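Local coordinates for protein JamJ (Lyngbya majuscula, PDB 5DOZ) that probably acts as the NADPH-dependent enoyl reductase of a polyketide synthase, linked to forming a cyclopropane in the growing product, at residues Q30-G33 and V37-Q40; M101-H106 and Q286-I291; C105-A108 and F112-C115; S92-G97 and N118-K123; I199-N204 and R215-G220. All blocks are in the same frame, centred on the assembly; numbering follows the deposited sequence.

Contact 1: Q30-G33 and V37-Q40; sequences QVPG and VKVQ
The five-membered ring of Pro-32 and the carbonyl group of Gln-30 both rest against the aliphatic chain of Lys-38. The lysine meets the proline at the CG-CD side of its ring, where CG lies 3.9 Å from Lys-38 CB; Pro-32 CB sits by the peptide joining Val-37 and Lys-38. The phenyl ring of Phe-112, from the neighbouring strand, receives the ammonium group in a cation-pi contact. Lys-38 reaches these partners because CG stands anti to the backbone N (chi1 -170°) and the rest of the chain runs extended past the proline. Its NZ donates to Gln-30 O at 3.0 Å, with a C=O...N angle of 151° and the donor tilted 24° from the carbonyl plane. Asn-29 OD1 holds the same ammonium group, which thus fastens two consecutive residues of the loop. Cutting Lys-38 back to alanine is likely to leave Gln-30 O and Asn-29 OD1 without this ammonium donor and to open a gap beside the Pro-32 ring. The arrangement is a loop folded back on the strand it leads into, strand 37-45, a central member of the GroES-like beta domain of medium-chain reductases.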
# COMPACT_ATOMS: atom_id res chain seq x y z
N GLN A 30 -20.31 -18.45 -4.21
CA GLN A 30 -20.68 -18.07 -2.86
C GLN A 30 -21.76 -16.99 -2.95
O GLN A 30 -21.73 -16.16 -3.86
CB GLN A 30 -19.46 -17.56 -2.09
CG GLN A 30 -19.57 -17.70 -0.57
CD GLN A 30 -18.94 -18.97 -0.04
OE1 GLN A 30 -17.80 -19.31 -0.39
NE2 GLN A 30 -19.67 -19.68 0.82
N VAL A 31 -22.69 -17.01 -2.01
CA VAL A 31 -23.83 -16.10 -2.02
C VAL A 31 -23.63 -15.07 -0.91
O VAL A 31 -23.26 -15.43 0.21
CB VAL A 31 -25.17 -16.86 -1.84
CG1 VAL A 31 -26.36 -15.91 -1.91
CG2 VAL A 31 -25.32 -17.94 -2.90
N PRO A 32 -23.83 -13.77 -1.23
CA PRO A 32 -23.69 -12.76 -0.18
C PRO A 32 -24.82 -12.87 0.84
O PRO A 32 -26.00 -12.78 0.47
CB PRO A 32 -23.77 -11.44 -0.96
CG PRO A 32 -24.53 -11.77 -2.20
CD PRO A 32 -24.17 -13.18 -2.54
N GLY A 33 -24.45 -13.10 2.10
CA GLY A 33 -25.43 -13.15 3.18
C GLY A 33 -25.73 -11.77 3.72
O GLY A 33 -25.41 -10.76 3.09
N VAL A 37 -21.54 -8.15 0.48
CA VAL A 37 -21.60 -7.76 -0.92
C VAL A 37 -20.75 -8.73 -1.74
O VAL A 37 -19.65 -9.12 -1.32
CB VAL A 37 -21.09 -6.32 -1.13
CG1 VAL A 37 -21.25 -5.88 -2.58
CG2 VAL A 37 -21.84 -5.35 -0.22
N LYS A 38 -21.28 -9.14 -2.89
CA LYS A 38 -20.53 -9.94 -3.85
C LYS A 38 -20.00 -9.04 -4.96
O LYS A 38 -20.77 -8.31 -5.60
CB LYS A 38 -21.42 -11.05 -4.43
CG LYS A 38 -20.67 -12.08 -5.26
CD LYS A 38 -21.57 -13.25 -5.64
CE LYS A 38 -20.84 -14.24 -6.54
NZ LYS A 38 -21.65 -15.48 -6.77
N VAL A 39 -18.69 -9.08 -5.18
CA VAL A 39 -18.05 -8.22 -6.18
C VAL A 39 -17.34 -9.05 -7.25
O VAL A 39 -16.57 -9.95 -6.92
CB VAL A 39 -17.04 -7.24 -5.54
CG1 VAL A 39 -16.40 -6.36 -6.60
CG2 VAL A 39 -17.70 -6.41 -4.46
N GLN A 40 -17.61 -8.75 -8.51
CA GLN A 40 -16.89 -9.37 -9.63
C GLN A 40 -15.56 -8.65 -9.82
O GLN A 40 -15.52 -7.47 -10.19
CB GLN A 40 -17.73 -9.31 -10.91
CG GLN A 40 -16.96 -9.66 -12.19
CD GLN A 40 -17.71 -9.26 -13.45
OE1 GLN A 40 -18.94 -9.11 -13.44
NE2 GLN A 40 -16.98 -9.09 -14.55

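Contact 2: M101-H106 and Q286-I291; sequences MVIGCH and QLYYQI
Ile-103, the last residue of strand 99-103, faces Tyr-288 in the first turn of helix 287-293, their CA atoms 7.7 Å apart. Just beyond the strand the chain turns at Gly-104, whose positive phi (89°) and closeness to the phenol suit a residue without a side chain: a CB there would collide with Tyr-288 OH. The tyrosine, with CG anti to its carbonyl carbon, projects its ring from the helix over the strand end. Ile-103 CG2 covers one face of that ring in a CH-pi contact, 4.1 Å from the centroid and 13° off the normal, displaced toward the rim. Farther round, Ile-103 O approaches Tyr-288 CE2 at 3.3 Å; this oxygen finds its hydrogen bond with Asn-119 ND2. The ring also stacks with Phe-281 of helix 277-283. At the hydroxyl end, water 1 lies in the ring plane and donates to Gly-104 O at 3.0 Å. A phenylalanine in place of Tyr-288 would probably leave this water, held from Gly-104 O, with one anchor fewer. The tyrosine side chain is about 8 Å from the bound NADPH. The chemistry is therefore mixed: Ile-103 CG2 and the Phe-281 stack help to place the ring, while a water that donates to Gly-104 O also sits, doubtfully close, at the hydroxyl.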
# COMPACT_ATOMS: atom_id res chain seq x y z
N MET A 101 -13.88 0.16 -5.82
CA MET A 101 -12.57 -0.30 -5.43
C MET A 101 -12.72 -1.10 -4.14
O MET A 101 -13.51 -0.74 -3.27
CB MET A 101 -11.62 0.88 -5.22
CG MET A 101 -11.37 1.70 -6.48
SD MET A 101 -10.58 3.27 -6.12
CE MET A 101 -11.94 4.19 -5.41
N VAL A 102 -11.99 -2.21 -4.05
CA VAL A 102 -11.96 -2.99 -2.82
C VAL A 102 -10.69 -2.63 -2.06
O VAL A 102 -9.64 -2.44 -2.67
CB VAL A 102 -11.98 -4.52 -3.08
CG1 VAL A 102 -12.04 -5.27 -1.76
CG2 VAL A 102 -13.15 -4.91 -3.97
N ILE A 103 -10.79 -2.51 -0.74
CA ILE A 103 -9.64 -2.24 0.11
C ILE A 103 -9.69 -3.14 1.35
O ILE A 103 -10.68 -3.15 2.08
CB ILE A 103 -9.57 -0.76 0.58
CG1 ILE A 103 -10.05 0.21 -0.51
CG2 ILE A 103 -8.16 -0.40 1.02
CD1 ILE A 103 -11.45 0.75 -0.27
N GLY A 104 -8.62 -3.89 1.56
CA GLY A 104 -8.40 -4.58 2.82
C GLY A 104 -8.98 -5.97 2.96
O GLY A 104 -9.12 -6.48 4.07
N CYS A 105 -9.31 -6.59 1.83
CA CYS A 105 -9.71 -8.00 1.80
C CYS A 105 -8.44 -8.85 1.77
O CYS A 105 -7.33 -8.32 1.71
CB CYS A 105 -10.56 -8.27 0.57
SG CYS A 105 -9.72 -7.90 -0.98
N HIS A 106 -8.60 -10.17 1.82
CA HIS A 106 -7.45 -11.09 1.79
C HIS A 106 -7.45 -12.03 0.58
O HIS A 106 -6.49 -12.78 0.38
CB HIS A 106 -7.36 -11.91 3.08
CG HIS A 106 -7.28 -11.08 4.32
ND1 HIS A 106 -6.22 -10.24 4.59
CD2 HIS A 106 -8.14 -10.95 5.36
CE1 HIS A 106 -6.42 -9.64 5.75
NE2 HIS A 106 -7.57 -10.05 6.24
N GLN A 286 -14.96 2.49 9.88
CA GLN A 286 -15.29 3.67 9.07
C GLN A 286 -14.07 4.27 8.38
O GLN A 286 -14.22 5.09 7.46
CB GLN A 286 -15.98 4.75 9.92
CG GLN A 286 -17.36 4.38 10.45
CD GLN A 286 -18.32 3.94 9.36
OE1 GLN A 286 -18.56 4.67 8.39
NE2 GLN A 286 -18.88 2.74 9.51
N LEU A 287 -12.87 3.87 8.81
CA LEU A 287 -11.61 4.47 8.34
C LEU A 287 -11.49 4.64 6.83
O LEU A 287 -11.06 5.70 6.36
CB LEU A 287 -10.40 3.70 8.87
CG LEU A 287 -9.05 4.26 8.39
CD1 LEU A 287 -8.66 5.52 9.17
CD2 LEU A 287 -7.96 3.20 8.46
N TYR A 288 -11.85 3.60 6.06
CA TYR A 288 -11.77 3.67 4.60
C TYR A 288 -12.73 4.73 4.04
O TYR A 288 -12.36 5.51 3.17
CB TYR A 288 -11.99 2.30 3.93
CG TYR A 288 -10.97 1.24 4.31
CD1 TYR A 288 -9.64 1.57 4.60
CD2 TYR A 288 -11.33 -0.11 4.36
CE1 TYR A 288 -8.72 0.60 4.95
CE2 TYR A 288 -10.40 -1.09 4.70
CZ TYR A 288 -9.10 -0.73 4.99
OH TYR A 288 -8.17 -1.69 5.34
N TYR A 289 -13.96 4.75 4.57
CA TYR A 289 -14.95 5.74 4.18
C TYR A 289 -14.43 7.17 4.39
O TYR A 289 -14.49 8.00 3.49
CB TYR A 289 -16.27 5.51 4.94
CG TYR A 289 -17.32 6.59 4.78
CD1 TYR A 289 -18.18 6.59 3.68
CD2 TYR A 289 -17.47 7.60 5.73
CE1 TYR A 289 -19.16 7.57 3.53
CE2 TYR A 289 -18.44 8.58 5.58
CZ TYR A 289 -19.28 8.57 4.48
OH TYR A 289 -20.24 9.54 4.33
N GLN A 290 -13.92 7.44 5.59
CA GLN A 290 -13.44 8.78 5.92
C GLN A 290 -12.28 9.23 5.03
O GLN A 290 -12.34 10.31 4.44
CB GLN A 290 -13.09 8.91 7.40
CG GLN A 290 -14.27 9.26 8.29
CD GLN A 290 -14.90 10.62 7.98
OE1 GLN A 290 -14.23 11.53 7.47
NE2 GLN A 290 -16.18 10.76 8.30
N ILE A 291 -11.25 8.41 4.92
CA ILE A 291 -10.09 8.73 4.08
C ILE A 291 -10.54 9.04 2.66
O ILE A 291 -10.14 10.05 2.08
CB ILE A 291 -9.01 7.62 4.10
CG1 ILE A 291 -8.33 7.56 5.47
CG2 ILE A 291 -7.97 7.84 3.00
CD1 ILE A 291 -7.36 6.41 5.63
O HOH W 1 -9.10 -3.99 5.77

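Contact 3: C105-A108 and F112-C115; sequences CHDA and FIIC
Ile-113 presses its CG2 methyl against the backbone of Asp-107 and Ala-108, and this is the tight part of the contact. The methyl lies 3.2 Å from Asp-107 O and 4.1 Å from Ala-108 CA, while Asp-107 OD1 comes alongside at 3.7 Å. The other branch of the isoleucine runs elsewhere: CG1 stands between the backbone N and the carbonyl carbon (chi1 69°), the crowded position, and carries CD1 to Cys-105 SG at 4.2 Å. One side chain thus spans the loop from Cys-105 to Ala-108, its two methyl ends meeting different parts of it. CD1 also packs on Val-102, and the buried side of the contact continues into the sheet through Ile-41.

The looser side is watery. No direct hydrogen bond joins the segments; the partly exposed carboxylate of Asp-107 is held off the strand by two waters, one on each oxygen. Water 2 donates to Asp-107 OD2 and accepts from Ile-114 N, both bonds 2.8 Å long. Water 3 donates both to Asp-107 OD1 and, at 3.0 Å, to Ile-114 O. Ile-113 and Cys-115 bond to strand 37-45, whereas the peptide groups of Ile-114 turn to the opposite edge of strand 112-115, where the two waters serve in place of another strand. Asp-107 O has its own partner in Ser-110 OG, which ties down the turn between the segments. The chemistry implies a division of labour: methyl groups fill the buried side beneath the loop, while two waters held by the carboxylate satisfy Ile-114 N and O at the strand's edge.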
# COMPACT_ATOMS: atom_id res chain seq x y z
N CYS A 105 -9.31 -6.59 1.83
CA CYS A 105 -9.71 -8.00 1.80
C CYS A 105 -8.44 -8.85 1.77
O CYS A 105 -7.33 -8.32 1.71
CB CYS A 105 -10.56 -8.27 0.57
SG CYS A 105 -9.72 -7.90 -0.98
N HIS A 106 -8.60 -10.17 1.82
CA HIS A 106 -7.45 -11.09 1.79
C HIS A 106 -7.45 -12.03 0.58
O HIS A 106 -6.49 -12.78 0.38
CB HIS A 106 -7.36 -11.91 3.08
CG HIS A 106 -7.28 -11.08 4.32
ND1 HIS A 106 -6.22 -10.24 4.59
CD2 HIS A 106 -8.14 -10.95 5.36
CE1 HIS A 106 -6.42 -9.64 5.75
NE2 HIS A 106 -7.57 -10.05 6.24
N ASP A 107 -8.49 -11.96 -0.23
CA ASP A 107 -8.66 -12.90 -1.34
C ASP A 107 -9.05 -12.24 -2.66
O ASP A 107 -9.85 -12.78 -3.42
CB ASP A 107 -9.68 -13.98 -0.97
CG ASP A 107 -11.01 -13.41 -0.49
OD1 ASP A 107 -11.16 -12.16 -0.48
OD2 ASP A 107 -11.90 -14.21 -0.13
N ALA A 108 -8.45 -11.08 -2.95
CA ALA A 108 -8.79 -10.33 -4.17
C ALA A 108 -8.44 -11.09 -5.45
O ALA A 108 -9.10 -10.89 -6.48
CB ALA A 108 -8.14 -8.95 -4.16
N PHE A 112 -14.49 -13.77 -7.85
CA PHE A 112 -15.52 -13.08 -7.07
C PHE A 112 -15.10 -13.09 -5.61
O PHE A 112 -14.53 -14.07 -5.13
CB PHE A 112 -16.88 -13.78 -7.22
CG PHE A 112 -17.50 -13.63 -8.59
CD1 PHE A 112 -17.09 -14.43 -9.66
CD2 PHE A 112 -18.53 -12.72 -8.80
CE1 PHE A 112 -17.67 -14.30 -10.91
CE2 PHE A 112 -19.12 -12.59 -10.06
CZ PHE A 112 -18.69 -13.37 -11.11
N ILE A 113 -15.38 -12.00 -4.91
CA ILE A 113 -15.18 -11.97 -3.47
C ILE A 113 -16.46 -11.62 -2.74
O ILE A 113 -17.32 -10.91 -3.27
CB ILE A 113 -14.04 -11.02 -3.02
CG1 ILE A 113 -14.43 -9.55 -3.24
CG2 ILE A 113 -12.73 -11.38 -3.72
CD1 ILE A 113 -13.61 -8.57 -2.42
N ILE A 114 -16.59 -12.15 -1.52
CA ILE A 114 -17.63 -11.72 -0.60
C ILE A 114 -16.93 -10.86 0.44
O ILE A 114 -15.95 -11.29 1.05
CB ILE A 114 -18.33 -12.90 0.10
CG1 ILE A 114 -18.84 -13.94 -0.91
CG2 ILE A 114 -19.44 -12.40 1.03
CD1 ILE A 114 -19.97 -13.48 -1.81
N CYS A 115 -17.42 -9.64 0.63
CA CYS A 115 -16.84 -8.76 1.62
C CYS A 115 -17.87 -7.80 2.19
O CYS A 115 -19.00 -7.72 1.69
CB CYS A 115 -15.65 -7.98 1.04
SG CYS A 115 -16.11 -6.57 0.01
O HOH W 2 -14.45 -13.97 -1.15
O HOH W 3 -13.08 -10.58 0.49

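Contact 4: S92-G97 and N118-K123; sequences SQWQIG and NNLVAK
Trp-94 lays its indole against strand 120-122 at the rim of the GroES-like beta domain, where the loop between strands 79-87 and 99-103 packs on strand 120-122. Ahead of the strand, Pro-117 O receives a weak hydrogen bond from Trp-94 NE1, and the Asn-119 amide turns from the tryptophan to bond with Ile-103 O.

Leu-120 makes the main apolar contact. Its CD1 sits over one face of the indole, 4.1 Å from the centroid of the five-membered ring and 16° off the normal, a CH-pi contact displaced toward the rim. Its CB touches the benzene part of the ring system, 3.8 Å from Trp-94 CZ2, and its carbonyl O nears the same carbon at 3.5 Å. The leucine also packs on Val-37 and Val-39, connecting the tryptophan with the sheet interior. At Val-121 the side chain heads the other way, toward Met-101 and Ile-103, and the main chain alone meets the indole: the carbonyl carbon lies 3.8 Å from Trp-94 CH2. Ala-122 comes next, its N at the edge of the indole and near the ring plane, 3.6 Å from CH2. Lys-123 ends the segment with a salt bridge from NZ to Glu-99.

The indole reaches all three strand residues because CG is anti to the carbonyl carbon (chi1 -60°), which swings the ring toward the strand. On the indole face opposite Leu-120, Gln-93 CG stands 3.2 Å above the ring plane, also displaced toward the rim.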
# COMPACT_ATOMS: atom_id res chain seq x y z
N SER A 92 -27.37 -0.89 2.60
CA SER A 92 -28.20 0.15 1.99
C SER A 92 -27.44 1.06 1.02
O SER A 92 -28.07 1.73 0.19
CB SER A 92 -28.87 1.00 3.08
OG SER A 92 -27.96 1.33 4.12
N GLN A 93 -26.12 1.07 1.11
CA GLN A 93 -25.32 2.03 0.33
C GLN A 93 -24.87 1.53 -1.06
O GLN A 93 -24.26 2.29 -1.82
CB GLN A 93 -24.13 2.56 1.15
CG GLN A 93 -23.03 1.55 1.45
CD GLN A 93 -23.21 0.79 2.76
OE1 GLN A 93 -24.26 0.20 3.02
NE2 GLN A 93 -22.17 0.79 3.59
N TRP A 94 -25.18 0.27 -1.39
CA TRP A 94 -24.70 -0.34 -2.64
C TRP A 94 -25.78 -1.06 -3.45
O TRP A 94 -26.75 -1.60 -2.90
CB TRP A 94 -23.55 -1.32 -2.35
CG TRP A 94 -22.34 -0.69 -1.71
CD1 TRP A 94 -21.84 -0.97 -0.47
CD2 TRP A 94 -21.49 0.32 -2.28
NE1 TRP A 94 -20.73 -0.19 -0.23
CE2 TRP A 94 -20.49 0.60 -1.31
CE3 TRP A 94 -21.46 1.01 -3.50
CZ2 TRP A 94 -19.48 1.55 -1.53
CZ3 TRP A 94 -20.46 1.95 -3.72
CH2 TRP A 94 -19.49 2.21 -2.74
N GLN A 95 -25.62 -1.05 -4.77
CA GLN A 95 -26.49 -1.80 -5.67
C GLN A 95 -25.66 -2.52 -6.73
O GLN A 95 -24.55 -2.10 -7.05
CB GLN A 95 -27.48 -0.86 -6.37
CG GLN A 95 -28.80 -0.66 -5.63
CD GLN A 95 -28.76 0.50 -4.65
OE1 GLN A 95 -27.71 1.11 -4.41
NE2 GLN A 95 -29.92 0.82 -4.07
N ILE A 96 -26.22 -3.60 -7.26
CA ILE A 96 -25.68 -4.28 -8.43
C ILE A 96 -25.31 -3.24 -9.49
O ILE A 96 -26.08 -2.32 -9.77
CB ILE A 96 -26.69 -5.30 -8.99
CG1 ILE A 96 -26.93 -6.42 -7.97
CG2 ILE A 96 -26.22 -5.87 -10.33
CD1 ILE A 96 -28.25 -7.17 -8.14
N GLY A 97 -24.11 -3.38 -10.05
CA GLY A 97 -23.66 -2.50 -11.13
C GLY A 97 -22.69 -1.42 -10.69
O GLY A 97 -21.95 -0.88 -11.51
N ASN A 118 -18.17 -2.03 4.08
CA ASN A 118 -17.20 -1.10 4.68
C ASN A 118 -15.82 -1.22 4.03
O ASN A 118 -14.95 -0.37 4.22
CB ASN A 118 -17.10 -1.30 6.20
CG ASN A 118 -18.33 -0.79 6.96
OD1 ASN A 118 -18.80 0.33 6.74
ND2 ASN A 118 -18.83 -1.60 7.88
N ASN A 119 -15.63 -2.30 3.27
CA ASN A 119 -14.40 -2.51 2.52
C ASN A 119 -14.46 -1.99 1.08
O ASN A 119 -13.56 -2.22 0.28
CB ASN A 119 -14.00 -3.99 2.56
CG ASN A 119 -13.51 -4.42 3.93
OD1 ASN A 119 -14.29 -4.55 4.87
ND2 ASN A 119 -12.20 -4.61 4.05
N LEU A 120 -15.52 -1.25 0.77
CA LEU A 120 -15.75 -0.76 -0.59
C LEU A 120 -15.86 0.76 -0.65
O LEU A 120 -16.46 1.39 0.21
CB LEU A 120 -17.03 -1.36 -1.18
CG LEU A 120 -17.20 -2.89 -1.23
CD1 LEU A 120 -18.60 -3.21 -1.72
CD2 LEU A 120 -16.16 -3.53 -2.14
N VAL A 121 -15.27 1.35 -1.69
CA VAL A 121 -15.50 2.76 -1.98
C VAL A 121 -15.87 2.90 -3.45
O VAL A 121 -15.58 2.01 -4.25
CB VAL A 121 -14.29 3.66 -1.61
CG1 VAL A 121 -14.02 3.64 -0.11
CG2 VAL A 121 -13.04 3.26 -2.37
N ALA A 122 -16.53 4.01 -3.79
CA ALA A 122 -16.92 4.28 -5.17
C ALA A 122 -15.70 4.60 -6.02
O ALA A 122 -14.80 5.32 -5.58
CB ALA A 122 -17.90 5.44 -5.22
N LYS A 123 -15.65 4.03 -7.22
CA LYS A 123 -14.63 4.41 -8.19
C LYS A 123 -14.92 5.82 -8.71
O LYS A 123 -16.08 6.14 -9.02
CB LYS A 123 -14.59 3.42 -9.36
CG LYS A 123 -13.40 3.63 -10.30
CD LYS A 123 -13.49 2.80 -11.57
CE LYS A 123 -14.05 3.60 -12.74
NZ LYS A 123 -15.51 3.84 -12.65

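Contact 5: I199-N204 and R215-G220; sequences IKHVMN and RELTQG
His-201 of strand 201-204 faces Leu-217 near the end of helix 210-218, with CA atoms 8.9 Å apart, and just beyond it the helix closes in a Schellman motif. There Gln-219 adopts a positive phi (63°), and Gly-220 N bonds back to Arg-215 O at 2.8 Å. Thr-218 OG1 adds bonds to Ile-214 O and Gly-222 N, fastening the same helix end.

The contact itself is carried by the forked end of Leu-217, which meets one side of the imidazole. Its CD1 lies 3.5 Å from His-201 ND1, and its CD2 is as near to CE1, also 3.5 Å. Both methyls therefore meet the ND1-CE1 side of the ring, CD1 obliquely, and neither makes a polar interaction. The leucine holds CG anti to the carbonyl carbon (chi1 -70°), which extends the fork from the helix toward the strand. CD1 also touches Met-203 SD at 4.4 Å, so the leucine bridges alternate residues of the strand. On the solvent side of the helix, Arg-215 NE and Glu-216 OE2 form a salt bridge at 3.3 Å in which the oxygen sits above a guanidinium face, so the attraction is one of charge alone.

Strand 201-204 is one of the two edge strands of the six-stranded parallel Rossmann sheet and pairs with strand 181-186, whose Phe-183 stacks on His-201. Its residues alternate between layers: Val-202 and Asn-204 touch helix 191-198, whereas His-201 and Met-203 turn to helix 210-218, Met-203 also resting on Glu-213 and Ile-214.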
# COMPACT_ATOMS: atom_id res chain seq x y z
N ILE A 199 10.97 16.17 -8.43
CA ILE A 199 11.64 16.06 -7.14
C ILE A 199 13.07 16.60 -7.21
O ILE A 199 13.90 16.08 -7.96
CB ILE A 199 11.65 14.60 -6.62
CG1 ILE A 199 10.23 14.02 -6.66
CG2 ILE A 199 12.24 14.52 -5.22
CD1 ILE A 199 10.18 12.50 -6.65
N LYS A 200 13.34 17.63 -6.41
CA LYS A 200 14.65 18.30 -6.38
C LYS A 200 15.74 17.48 -5.69
O LYS A 200 16.91 17.54 -6.09
CB LYS A 200 14.53 19.65 -5.68
CG LYS A 200 14.19 20.82 -6.59
CD LYS A 200 14.66 22.13 -5.95
CE LYS A 200 14.60 23.29 -6.93
NZ LYS A 200 15.19 24.52 -6.34
N HIS A 201 15.35 16.72 -4.67
CA HIS A 201 16.31 15.97 -3.86
C HIS A 201 16.08 14.46 -3.96
O HIS A 201 15.26 13.88 -3.23
CB HIS A 201 16.26 16.44 -2.41
CG HIS A 201 16.55 17.91 -2.25
ND1 HIS A 201 17.83 18.42 -2.29
CD2 HIS A 201 15.73 18.96 -2.06
CE1 HIS A 201 17.78 19.73 -2.12
NE2 HIS A 201 16.52 20.08 -1.98
N VAL A 202 16.81 13.83 -4.88
CA VAL A 202 16.72 12.39 -5.11
C VAL A 202 18.04 11.72 -4.73
O VAL A 202 19.11 12.08 -5.26
CB VAL A 202 16.34 12.06 -6.57
CG1 VAL A 202 16.38 10.55 -6.82
CG2 VAL A 202 14.96 12.61 -6.91
N MET A 203 17.97 10.76 -3.82
CA MET A 203 19.16 10.09 -3.29
C MET A 203 19.03 8.57 -3.39
O MET A 203 18.09 8.06 -4.02
CB MET A 203 19.43 10.56 -1.85
CG MET A 203 19.73 12.06 -1.77
SD MET A 203 19.50 12.83 -0.16
CE MET A 203 17.72 12.85 -0.01
N ASN A 204 19.98 7.85 -2.80
CA ASN A 204 20.04 6.39 -2.92
C ASN A 204 19.37 5.65 -1.76
O ASN A 204 19.80 5.76 -0.61
CB ASN A 204 21.50 5.93 -3.10
CG ASN A 204 21.60 4.54 -3.71
OD1 ASN A 204 20.61 3.81 -3.83
ND2 ASN A 204 22.82 4.16 -4.10
N ARG A 215 21.56 15.99 6.19
CA ARG A 215 22.12 16.94 7.16
C ARG A 215 22.67 18.20 6.49
O ARG A 215 22.42 19.32 6.95
CB ARG A 215 23.19 16.26 8.03
CG ARG A 215 23.78 17.16 9.11
CD ARG A 215 24.64 16.39 10.10
NE ARG A 215 26.02 16.20 9.64
CZ ARG A 215 27.06 16.92 10.06
NH1 ARG A 215 26.90 17.90 10.95
NH2 ARG A 215 28.28 16.67 9.59
N GLU A 216 23.41 18.01 5.39
CA GLU A 216 24.05 19.12 4.68
C GLU A 216 23.06 19.98 3.90
O GLU A 216 23.15 21.21 3.92
CB GLU A 216 25.17 18.60 3.76
CG GLU A 216 26.28 17.86 4.50
CD GLU A 216 26.69 18.55 5.79
OE1 GLU A 216 27.25 19.66 5.73
OE2 GLU A 216 26.46 17.96 6.88
N LEU A 217 22.11 19.34 3.23
CA LEU A 217 21.05 20.05 2.49
C LEU A 217 20.09 20.82 3.41
O LEU A 217 19.29 21.62 2.92
CB LEU A 217 20.26 19.07 1.62
CG LEU A 217 20.95 18.45 0.39
CD1 LEU A 217 20.24 17.18 -0.05
CD2 LEU A 217 21.04 19.45 -0.76
N THR A 218 20.17 20.57 4.71
CA THR A 218 19.24 21.19 5.68
C THR A 218 19.92 21.94 6.82
O THR A 218 19.24 22.47 7.70
CB THR A 218 18.26 20.15 6.28
OG1 THR A 218 19.01 19.12 6.95
CG2 THR A 218 17.36 19.53 5.21
N GLN A 219 21.25 21.99 6.81
CA GLN A 219 22.03 22.70 7.85
C GLN A 219 21.85 22.09 9.25
O GLN A 219 21.70 22.82 10.25
CB GLN A 219 21.72 24.21 7.86
CG GLN A 219 21.61 24.88 6.49
CD GLN A 219 22.92 24.85 5.71
OE1 GLN A 219 23.94 25.38 6.16
NE2 GLN A 219 22.88 24.24 4.53
N GLY A 220 21.85 20.76 9.32
CA GLY A 220 21.70 20.04 10.58
C GLY A 220 20.25 19.79 10.99
O GLY A 220 19.97 18.91 11.81

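Overall arrangement
Contacts 1 to 4 gather about the mixed beta sheet, contact 2 joining it to helix 287-293, while contact 5 stands alone in the Rossmann domain, its centre about 50 Å from that of contact 1. Contacts 1 and 3 share a strand pair, Val-37 and Val-39 bonding to Cys-115 and Ile-113; contacts 2 and 4 meet through strands 99-103 and 120-122. Contacts 2 and 3 share Cys-105 and His-106 and are buried, and each has water between its segments. Contacts 1, 4 and 5 are only partly buried and rely on a lysine amine, an indole and a leucine fork respectively. Side chains of contacts 2 and 5 come within about 8 and 10 Å of the NADPH.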